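Local coordinates for protein phosphoribosylformylglycinamidine cyclo-ligase (Thermus thermophilus HB8, PDB 5AVM) that probably catalyses the ATP-dependent ring closure of formylglycinamidine ribonucleotide to 5-aminoimidazole ribonucleotide, a step of de novo purine biosynthesis, at residues 66-78 with 212-224. Sequence-based numbering, arbitrary orientation.
Sequences KTLLALEAGDVSG and SLKEALLRPHRAY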
# COMPACT_ATOMS: atom_id res chain seq x y z
N LYS B 66 -11.16 -5.15 -11.54
CA LYS B 66 -12.59 -5.00 -11.30
C LYS B 66 -12.91 -3.51 -11.35
O LYS B 66 -14.02 -3.12 -11.71
CB LYS B 66 -12.99 -5.54 -9.92
CG LYS B 66 -14.47 -5.41 -9.61
CD LYS B 66 -14.84 -6.24 -8.39
CE LYS B 66 -16.35 -6.35 -8.21
NZ LYS B 66 -16.69 -7.36 -7.16
N THR B 67 -11.92 -2.70 -10.99
CA THR B 67 -12.05 -1.25 -10.96
C THR B 67 -12.44 -0.68 -12.32
O THR B 67 -13.27 0.22 -12.40
CB THR B 67 -10.73 -0.59 -10.51
OG1 THR B 67 -10.39 -1.04 -9.19
CG2 THR B 67 -10.88 0.92 -10.48
N LEU B 68 -11.84 -1.21 -13.38
CA LEU B 68 -12.16 -0.73 -14.72
C LEU B 68 -13.60 -1.10 -15.07
O LEU B 68 -14.32 -0.31 -15.67
CB LEU B 68 -11.18 -1.33 -15.73
CG LEU B 68 -9.74 -0.93 -15.40
CD1 LEU B 68 -8.76 -1.63 -16.33
CD2 LEU B 68 -9.61 0.58 -15.50
N LEU B 69 -14.02 -2.30 -14.66
CA LEU B 69 -15.39 -2.74 -14.92
C LEU B 69 -16.39 -1.80 -14.24
O LEU B 69 -17.43 -1.46 -14.82
CB LEU B 69 -15.60 -4.16 -14.39
CG LEU B 69 -17.01 -4.75 -14.58
CD1 LEU B 69 -17.33 -4.87 -16.07
CD2 LEU B 69 -17.09 -6.11 -13.91
N ALA B 70 -16.08 -1.39 -13.01
CA ALA B 70 -16.94 -0.51 -12.23
C ALA B 70 -17.05 0.89 -12.82
O ALA B 70 -18.14 1.46 -12.89
CB ALA B 70 -16.43 -0.42 -10.79
N LEU B 71 -15.93 1.46 -13.24
CA LEU B 71 -15.95 2.80 -13.82
C LEU B 71 -16.82 2.77 -15.07
O LEU B 71 -17.73 3.59 -15.21
CB LEU B 71 -14.53 3.25 -14.17
CG LEU B 71 -13.57 3.56 -13.01
CD1 LEU B 71 -12.16 3.65 -13.55
CD2 LEU B 71 -13.98 4.85 -12.32
N GLU B 72 -16.54 1.82 -15.95
CA GLU B 72 -17.29 1.67 -17.19
C GLU B 72 -18.79 1.64 -16.93
O GLU B 72 -19.56 2.36 -17.57
CB GLU B 72 -16.86 0.38 -17.91
CG GLU B 72 -15.41 0.36 -18.36
CD GLU B 72 -15.08 -0.87 -19.16
OE1 GLU B 72 -15.14 -1.99 -18.60
OE2 GLU B 72 -14.75 -0.73 -20.36
N ALA B 73 -19.21 0.80 -15.98
CA ALA B 73 -20.62 0.68 -15.63
C ALA B 73 -21.10 1.91 -14.86
O ALA B 73 -22.27 2.01 -14.51
CB ALA B 73 -20.84 -0.57 -14.80
N GLY B 74 -20.18 2.83 -14.60
CA GLY B 74 -20.52 4.05 -13.89
C GLY B 74 -21.05 3.87 -12.48
O GLY B 74 -22.07 4.45 -12.11
N ASP B 75 -20.36 3.06 -11.68
CA ASP B 75 -20.78 2.81 -10.30
C ASP B 75 -19.66 2.20 -9.46
O ASP B 75 -19.50 0.98 -9.42
CB ASP B 75 -22.01 1.90 -10.28
CG ASP B 75 -22.47 1.55 -8.87
OD1 ASP B 75 -22.17 2.32 -7.93
OD2 ASP B 75 -23.14 0.51 -8.70
N VAL B 76 -18.89 3.06 -8.79
CA VAL B 76 -17.78 2.63 -7.95
C VAL B 76 -18.21 2.50 -6.48
O VAL B 76 -17.39 2.22 -5.60
CB VAL B 76 -16.62 3.63 -8.04
CG1 VAL B 76 -16.03 3.61 -9.43
CG2 VAL B 76 -17.12 5.02 -7.73
N SER B 77 -19.51 2.70 -6.23
CA SER B 77 -20.11 2.64 -4.90
C SER B 77 -19.72 1.42 -4.08
O SER B 77 -19.76 1.45 -2.85
CB SER B 77 -21.63 2.65 -5.01
OG SER B 77 -22.09 1.35 -5.38
N GLY B 78 -19.37 0.34 -4.77
CA GLY B 78 -19.02 -0.88 -4.06
C GLY B 78 -17.54 -1.14 -3.92
O GLY B 78 -17.12 -1.93 -3.08
N SER B 212 -28.97 -8.49 -13.44
CA SER B 212 -28.14 -8.19 -14.61
C SER B 212 -26.66 -8.48 -14.40
O SER B 212 -26.24 -8.89 -13.31
CB SER B 212 -28.30 -6.72 -14.99
OG SER B 212 -27.81 -5.87 -13.96
N LEU B 213 -25.86 -8.26 -15.44
CA LEU B 213 -24.43 -8.48 -15.33
C LEU B 213 -23.85 -7.46 -14.35
O LEU B 213 -23.07 -7.81 -13.46
CB LEU B 213 -23.76 -8.34 -16.69
CG LEU B 213 -23.82 -9.58 -17.58
CD1 LEU B 213 -23.26 -9.26 -18.95
CD2 LEU B 213 -23.05 -10.71 -16.92
N LYS B 214 -24.24 -6.20 -14.51
CA LYS B 214 -23.76 -5.13 -13.63
C LYS B 214 -23.92 -5.55 -12.17
O LYS B 214 -22.95 -5.58 -11.40
CB LYS B 214 -24.57 -3.85 -13.89
CG LYS B 214 -24.14 -2.64 -13.07
CD LYS B 214 -25.24 -1.58 -13.01
CE LYS B 214 -25.71 -1.14 -14.39
NZ LYS B 214 -26.82 -0.15 -14.33
N GLU B 215 -25.15 -5.89 -11.79
CA GLU B 215 -25.47 -6.30 -10.43
C GLU B 215 -24.74 -7.54 -9.95
O GLU B 215 -24.26 -7.59 -8.81
CB GLU B 215 -26.98 -6.51 -10.31
CG GLU B 215 -27.75 -5.22 -10.17
CD GLU B 215 -27.28 -4.42 -8.97
OE1 GLU B 215 -27.41 -4.92 -7.84
OE2 GLU B 215 -26.76 -3.30 -9.17
N ALA B 216 -24.64 -8.55 -10.81
CA ALA B 216 -23.98 -9.79 -10.44
C ALA B 216 -22.46 -9.73 -10.45
O ALA B 216 -21.81 -10.46 -9.70
CB ALA B 216 -24.46 -10.91 -11.35
N LEU B 217 -21.90 -8.87 -11.29
CA LEU B 217 -20.45 -8.74 -11.42
C LEU B 217 -19.83 -7.70 -10.50
O LEU B 217 -18.63 -7.76 -10.20
CB LEU B 217 -20.08 -8.42 -12.87
CG LEU B 217 -19.27 -9.43 -13.67
CD1 LEU B 217 -19.89 -10.80 -13.60
CD2 LEU B 217 -19.19 -8.95 -15.12
N LEU B 218 -20.64 -6.75 -10.05
CA LEU B 218 -20.18 -5.69 -9.16
C LEU B 218 -20.52 -5.91 -7.69
O LEU B 218 -20.16 -5.10 -6.84
CB LEU B 218 -20.70 -4.33 -9.64
CG LEU B 218 -20.08 -3.82 -10.94
CD1 LEU B 218 -20.62 -2.45 -11.28
CD2 LEU B 218 -18.57 -3.77 -10.80
N ARG B 219 -21.22 -7.00 -7.39
CA ARG B 219 -21.57 -7.32 -6.01
C ARG B 219 -20.24 -7.36 -5.26
O ARG B 219 -19.32 -8.11 -5.62
CB ARG B 219 -22.27 -8.68 -5.92
CG ARG B 219 -22.60 -9.11 -4.50
CD ARG B 219 -23.82 -10.01 -4.49
NE ARG B 219 -25.04 -9.27 -4.83
CZ ARG B 219 -25.94 -9.67 -5.73
NH1 ARG B 219 -25.75 -10.82 -6.39
NH2 ARG B 219 -27.01 -8.94 -5.98
N PRO B 220 -20.11 -6.54 -4.20
CA PRO B 220 -18.89 -6.48 -3.40
C PRO B 220 -18.30 -7.80 -2.90
O PRO B 220 -19.00 -8.78 -2.69
CB PRO B 220 -19.28 -5.55 -2.25
CG PRO B 220 -20.30 -4.64 -2.89
CD PRO B 220 -21.13 -5.62 -3.68
N HIS B 221 -16.98 -7.79 -2.72
CA HIS B 221 -16.24 -8.93 -2.18
C HIS B 221 -16.86 -9.16 -0.80
O HIS B 221 -17.04 -8.21 -0.04
CB HIS B 221 -14.76 -8.55 -2.06
CG HIS B 221 -13.86 -9.69 -1.73
ND1 HIS B 221 -12.88 -10.14 -2.59
CD2 HIS B 221 -13.77 -10.48 -0.63
CE1 HIS B 221 -12.23 -11.15 -2.04
NE2 HIS B 221 -12.75 -11.37 -0.85
N ARG B 222 -17.20 -10.40 -0.47
CA ARG B 222 -17.82 -10.70 0.82
C ARG B 222 -16.83 -10.89 1.98
O ARG B 222 -15.84 -11.62 1.86
CB ARG B 222 -18.68 -11.96 0.68
CG ARG B 222 -19.46 -12.35 1.92
CD ARG B 222 -20.52 -13.38 1.56
NE ARG B 222 -21.55 -12.80 0.70
CZ ARG B 222 -22.47 -13.50 0.04
NH1 ARG B 222 -22.50 -14.82 0.12
NH2 ARG B 222 -23.36 -12.87 -0.72
N ALA B 223 -17.11 -10.23 3.10
CA ALA B 223 -16.28 -10.32 4.30
C ALA B 223 -16.82 -11.42 5.21
O ALA B 223 -18.03 -11.57 5.36
CB ALA B 223 -16.28 -9.00 5.05
N TYR B 224 -15.91 -12.17 5.83
CA TYR B 224 -16.30 -13.25 6.73
C TYR B 224 -15.95 -12.98 8.19
O TYR B 224 -15.78 -13.91 8.98
CB TYR B 224 -15.65 -14.56 6.28
CG TYR B 224 -16.06 -14.92 4.87
CD1 TYR B 224 -17.38 -15.28 4.58
CD2 TYR B 224 -15.16 -14.82 3.82
CE1 TYR B 224 -17.79 -15.52 3.28
CE2 TYR B 224 -15.56 -15.05 2.51
CZ TYR B 224 -16.87 -15.40 2.25
OH TYR B 224 -17.26 -15.61 0.95
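L218, in segment 212-224, sets its isobutyl end against A70 of helix 66-72 and A73 just beyond its end, a worked example of how two short, nearly antiparallel helices, 66-72 and 213-218 (150° between their axes), join the N- and C-terminal domains of an AIR synthase-family protein. With CG anti to the carbonyl carbon (chi1 -70°), the two leucine methyls divide their contacts: CD2 rests on A70, 3.9 Å from its CA, while CD1 reaches A73 CB at 4.0 Å. Beside it, L69 and L217 cross at about a right angle, their CD2 methyls 3.7 Å apart, and Y190 and R194 of helix 190-196 also touch L69. Polar groups border this apolar patch. K66 puts its CG anti to the backbone N (chi1 -180°) and runs out fully extended, CE passing 3.3 Å from L217 O, until NZ gives a 3.1 Å hydrogen bond to R219 O from above the carbonyl plane. The same ammonium bonds H186 O and forms a salt bridge with D82, so three groups hold it. A methionine in place of K66 would probably leave R219 O without this donor and D82 without its positive mate. Beyond A73, D75 follows the Schellman motif at G74; its O lies 4.1 Å from L218 CD1, and in an Asx turn its OD1 accepts from both S77 N and S77 OG, the hydroxyl at 2.7 Å on the syn side of the carboxylate.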